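Local coordinates for protein gamma-glutamyltransferase 1 Threonine peptidase. MEROPS family T03 (Pseudomonas nitroreducens, PDB 7D9E) that transfers the gamma-glutamyl group of glutathione and related compounds to amino acids and peptides, or hydrolyses it off with water, at residues B[75-80]-B[99-104]; B[87-92]-B[103-108]. All blocks are in the same frame, centred on the assembly; numbering follows the deposited sequence.

Contact 1 of 2, residues B[75-80]-B[99-104]; sequences SPSIVT and TSIFQV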
# COMPACT_ATOMS: atom_id res chain seq x y z
N SER B 75 1.08 -1.51 -4.22
CA SER B 75 1.83 -2.06 -5.34
C SER B 75 3.21 -2.56 -4.91
O SER B 75 4.23 -2.12 -5.44
CB SER B 75 1.98 -1.00 -6.43
OG SER B 75 0.72 -0.53 -6.88
N PRO B 76 3.27 -3.48 -3.96
CA PRO B 76 4.57 -4.02 -3.56
C PRO B 76 5.23 -4.67 -4.76
O PRO B 76 4.60 -5.45 -5.48
CB PRO B 76 4.23 -5.05 -2.49
CG PRO B 76 2.75 -5.39 -2.74
CD PRO B 76 2.15 -4.14 -3.27
N SER B 77 6.49 -4.33 -5.01
CA SER B 77 7.13 -4.66 -6.26
C SER B 77 8.52 -5.22 -6.06
O SER B 77 9.23 -4.87 -5.11
CB SER B 77 7.27 -3.36 -7.08
OG SER B 77 5.99 -2.84 -7.48
N ILE B 78 8.91 -6.08 -7.00
CA ILE B 78 10.25 -6.65 -7.08
C ILE B 78 10.69 -6.61 -8.54
O ILE B 78 10.01 -7.16 -9.41
CB ILE B 78 10.31 -8.10 -6.56
CG1 ILE B 78 9.79 -8.16 -5.12
CG2 ILE B 78 11.74 -8.65 -6.67
CD1 ILE B 78 9.74 -9.60 -4.59
N VAL B 79 11.82 -5.96 -8.81
CA VAL B 79 12.41 -6.00 -10.13
C VAL B 79 13.51 -7.04 -10.13
O VAL B 79 14.30 -7.13 -9.18
CB VAL B 79 12.99 -4.63 -10.56
CG1 VAL B 79 13.42 -4.69 -12.02
CG2 VAL B 79 11.99 -3.54 -10.32
N THR B 80 13.58 -7.82 -11.20
CA THR B 80 14.62 -8.82 -11.40
C THR B 80 15.30 -8.58 -12.74
O THR B 80 14.78 -7.90 -13.63
CB THR B 80 14.03 -10.24 -11.34
OG1 THR B 80 13.22 -10.47 -12.50
CG2 THR B 80 13.20 -10.41 -10.11
N THR B 99 2.03 5.84 -8.90
CA THR B 99 2.75 6.92 -9.57
C THR B 99 4.07 7.21 -8.87
O THR B 99 5.05 7.58 -9.54
CB THR B 99 1.91 8.19 -9.71
OG1 THR B 99 1.58 8.71 -8.44
CG2 THR B 99 0.65 7.93 -10.57
N SER B 100 4.13 7.05 -7.54
CA SER B 100 5.42 7.24 -6.86
C SER B 100 6.41 6.13 -7.22
O SER B 100 7.59 6.41 -7.45
CB SER B 100 5.26 7.33 -5.36
OG SER B 100 4.91 8.65 -4.93
N ILE B 101 5.95 4.88 -7.26
CA ILE B 101 6.82 3.79 -7.69
C ILE B 101 7.35 4.04 -9.11
O ILE B 101 8.54 3.86 -9.38
CB ILE B 101 6.11 2.45 -7.55
CG1 ILE B 101 5.96 2.14 -6.07
CG2 ILE B 101 6.90 1.34 -8.28
CD1 ILE B 101 5.08 0.98 -5.75
N PHE B 102 6.46 4.46 -10.02
CA PHE B 102 6.85 4.77 -11.39
C PHE B 102 7.94 5.81 -11.42
O PHE B 102 8.92 5.67 -12.17
CB PHE B 102 5.60 5.26 -12.13
CG PHE B 102 5.81 5.68 -13.56
CD1 PHE B 102 6.50 4.88 -14.47
CD2 PHE B 102 5.23 6.86 -14.02
CE1 PHE B 102 6.59 5.27 -15.80
CE2 PHE B 102 5.35 7.24 -15.34
CZ PHE B 102 6.02 6.44 -16.22
N GLN B 103 7.80 6.88 -10.62
CA GLN B 103 8.82 7.92 -10.60
C GLN B 103 10.14 7.37 -10.09
O GLN B 103 11.19 7.63 -10.67
CB GLN B 103 8.34 9.11 -9.77
CG GLN B 103 7.30 9.95 -10.54
CD GLN B 103 6.59 10.94 -9.65
OE1 GLN B 103 6.99 12.11 -9.54
NE2 GLN B 103 5.52 10.49 -9.00
N VAL B 104 10.11 6.57 -9.02
CA VAL B 104 11.36 6.01 -8.53
C VAL B 104 12.01 5.11 -9.58
O VAL B 104 13.23 5.15 -9.78
CB VAL B 104 11.17 5.30 -7.18
CG1 VAL B 104 12.45 4.59 -6.75
CG2 VAL B 104 10.74 6.29 -6.09
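Ile-101 reaches from its helix to the segment leading into strand 77-81 with a single methyl, CD1, which comes end-on against Ser-75. The methyl lies 3.2 Å from Ser-75 O, a close approach of carbon to carbonyl oxygen, and 3.7 Å from Ser-75 CB. It thus sits against backbone and side chain of the same serine. The isoleucine gets there as an extended arm: CG1 points away from its own carbonyl carbon (chi1 -70°), and the next bond continues nearly straight to CD1 (chi2 170°). Ser-77 OG flanks the methyl more loosely, at 4.3 Å from Ile-101 CD1.

The two serines are tied to each other, which fixes the surface that the methyl meets. Ser-77 OG donates a 2.8 Å hydrogen bond to Ser-75 O, arriving 41° above the carbonyl plane. Ser-75 OG is hydrogen-bonded to Ser-73 O; Ser-73, with Ser-72, lines the ligand pocket. Ser-77 OG also bonds Thr-264 OG1 of a neighbouring subunit. The contact therefore joins the helix to the serine-rich start of the strand; the side chain of Ser-75 is about 8 Å from the bound 6-diazenyl-5-oxo-L-norleucine (DON).

Ser-75 also packs on Ile-97 and Phe-98 of the helix, Ile-101 on Thr-91, and Val-79 on Leu-105. Strand 77-81 lies between strand 84-90 and an antiparallel strand of the neighbouring subunit, so the sheet runs on across the interface, while helix 97-109 packs across this sheet and Pro-76 and Ile-78 touch strand 13-19.

Contact 2 of 2, residues B[87-92]-B[103-108]; sequences LVLGTP and QVLNNV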
# COMPACT_ATOMS: atom_id res chain seq x y z
N LEU B 87 15.93 -5.03 -7.52
CA LEU B 87 15.37 -3.90 -6.78
C LEU B 87 14.09 -4.34 -6.10
O LEU B 87 13.26 -4.99 -6.73
CB LEU B 87 15.09 -2.73 -7.73
CG LEU B 87 14.68 -1.41 -7.07
CD1 LEU B 87 15.87 -0.81 -6.32
CD2 LEU B 87 14.14 -0.43 -8.12
N VAL B 88 13.94 -3.99 -4.83
CA VAL B 88 12.73 -4.29 -4.07
C VAL B 88 12.22 -2.97 -3.55
O VAL B 88 13.00 -2.20 -2.97
CB VAL B 88 13.03 -5.24 -2.90
CG1 VAL B 88 11.73 -5.68 -2.24
CG2 VAL B 88 13.79 -6.47 -3.40
N LEU B 89 10.94 -2.68 -3.78
CA LEU B 89 10.44 -1.38 -3.37
C LEU B 89 8.92 -1.38 -3.23
O LEU B 89 8.22 -2.21 -3.79
CB LEU B 89 10.88 -0.25 -4.31
CG LEU B 89 10.17 -0.09 -5.67
CD1 LEU B 89 10.60 1.22 -6.33
CD2 LEU B 89 10.47 -1.23 -6.61
N GLY B 90 8.46 -0.40 -2.47
CA GLY B 90 7.03 -0.16 -2.31
C GLY B 90 6.86 1.06 -1.43
O GLY B 90 7.83 1.63 -0.92
N THR B 91 5.61 1.46 -1.26
CA THR B 91 5.34 2.71 -0.57
C THR B 91 3.87 2.79 -0.17
O THR B 91 3.01 2.21 -0.84
CB THR B 91 5.69 3.92 -1.47
OG1 THR B 91 5.45 5.14 -0.78
CG2 THR B 91 4.89 3.92 -2.76
N PRO B 92 3.57 3.58 0.87
CA PRO B 92 2.21 4.07 1.11
C PRO B 92 1.88 5.24 0.20
O PRO B 92 2.71 5.71 -0.58
CB PRO B 92 2.28 4.55 2.55
CG PRO B 92 3.72 5.02 2.73
CD PRO B 92 4.50 4.02 1.94
N GLN B 103 7.80 6.88 -10.62
CA GLN B 103 8.82 7.92 -10.60
C GLN B 103 10.14 7.37 -10.09
O GLN B 103 11.19 7.63 -10.67
CB GLN B 103 8.34 9.11 -9.77
CG GLN B 103 7.30 9.95 -10.54
CD GLN B 103 6.59 10.94 -9.65
OE1 GLN B 103 6.99 12.11 -9.54
NE2 GLN B 103 5.52 10.49 -9.00
N VAL B 104 10.11 6.57 -9.02
CA VAL B 104 11.36 6.01 -8.53
C VAL B 104 12.01 5.11 -9.58
O VAL B 104 13.23 5.15 -9.78
CB VAL B 104 11.17 5.30 -7.18
CG1 VAL B 104 12.45 4.59 -6.75
CG2 VAL B 104 10.74 6.29 -6.09
N LEU B 105 11.20 4.28 -10.27
CA LEU B 105 11.74 3.43 -11.32
C LEU B 105 12.36 4.27 -12.44
O LEU B 105 13.43 3.94 -12.96
CB LEU B 105 10.65 2.51 -11.88
CG LEU B 105 10.14 1.45 -10.92
CD1 LEU B 105 8.92 0.77 -11.54
CD2 LEU B 105 11.20 0.42 -10.60
N ASN B 106 11.67 5.35 -12.83
CA ASN B 106 12.25 6.23 -13.85
C ASN B 106 13.58 6.80 -13.37
O ASN B 106 14.54 6.88 -14.14
CB ASN B 106 11.30 7.39 -14.16
CG ASN B 106 10.03 6.93 -14.86
OD1 ASN B 106 9.93 5.81 -15.33
ND2 ASN B 106 9.10 7.85 -14.99
N ASN B 107 13.66 7.18 -12.10
CA ASN B 107 14.88 7.79 -11.57
C ASN B 107 16.04 6.80 -11.57
O ASN B 107 17.18 7.17 -11.88
CB ASN B 107 14.58 8.27 -10.15
CG ASN B 107 13.57 9.39 -10.14
OD1 ASN B 107 13.20 9.91 -11.20
ND2 ASN B 107 13.14 9.79 -8.95
N VAL B 108 15.76 5.54 -11.22
CA VAL B 108 16.80 4.52 -11.21
C VAL B 108 17.18 4.10 -12.62
O VAL B 108 18.37 4.00 -12.95
CB VAL B 108 16.34 3.31 -10.37
CG1 VAL B 108 17.30 2.15 -10.53
CG2 VAL B 108 16.18 3.68 -8.91
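Leu-87 and Leu-89 of strand 84-90 meet Val-104 and Leu-105 of helix 97-109 in an apolar helix-on-sheet layer of the kind that builds the alpha-beta-beta-alpha sandwich of Ntn hydrolases. The helix runs back over the strand that precedes it, the two directions making an angle of 151° with the axes 10.6 Å apart at their closest.

The tight part is made by branch methyls. Leu-87 CD2 touches Leu-105 CD2 at 3.9 Å, and the two side chains meet at a slant. Leu-89 CD1 packs at 3.9 Å against Val-104 CG1; Leu-89 and Val-104 lie side by side, pointing in opposing directions. The same Leu-89 methyl, CD1, is more loosely placed against Leu-105 CD2, at 4.4 Å. Leu-89 achieves this with CG wedged between its own N and carbonyl carbon (chi1 77°), whereas Leu-87 holds CG opposite its backbone N. The layer is completed by Val-79 of the adjacent strand, which touches both Leu-87 and Leu-105.

Towards the end of the helix the fit slackens: Val-108 CG2 comes no nearer to Leu-87 CD2 than 4.7 Å, and Arg-171 of strand 168-173 touches both residues there. A glycerol, probably from the crystallisation liquor, lies about 4 Å from the side chain of Leu-105. At the other end Thr-91 is still against Ile-97 and Ile-101 of an earlier part of the same helix, and the next residue, partly exposed Pro-92, lines the ligand pocket and lies against Thr-1, probably the nucleophile. Thr-91 OG1, which is also bonded to Asp-166 N, donates to Pro-92 O at 2.8 Å, in the carbonyl plane and on a lone pair.

Contacts 1 and 2 have centres 4 Å apart and are two parts of one helix-on-sheet layer. Along the chain the strand segments 75-80 and 87-92 come first, and the helix segments 99-104 and 103-108 follow, overlapping at Gln-103 and Val-104. Strands 77-81 and 84-90 are antiparallel neighbours, joined by probable hydrogen bonds such as Val-79 N to Leu-87 O at 2.7 Å. A single helix, 97-109, thus covers both strands; Ile-101 CG1 also packs on Thr-91 CG2, and Leu-105 on Val-79, so the two contacts interlock along it. Ser-72 to Met-74 before one strand and Pro-92 to Gly-94 after the other line the DON pocket, so the chain at this end of both strands leads to it.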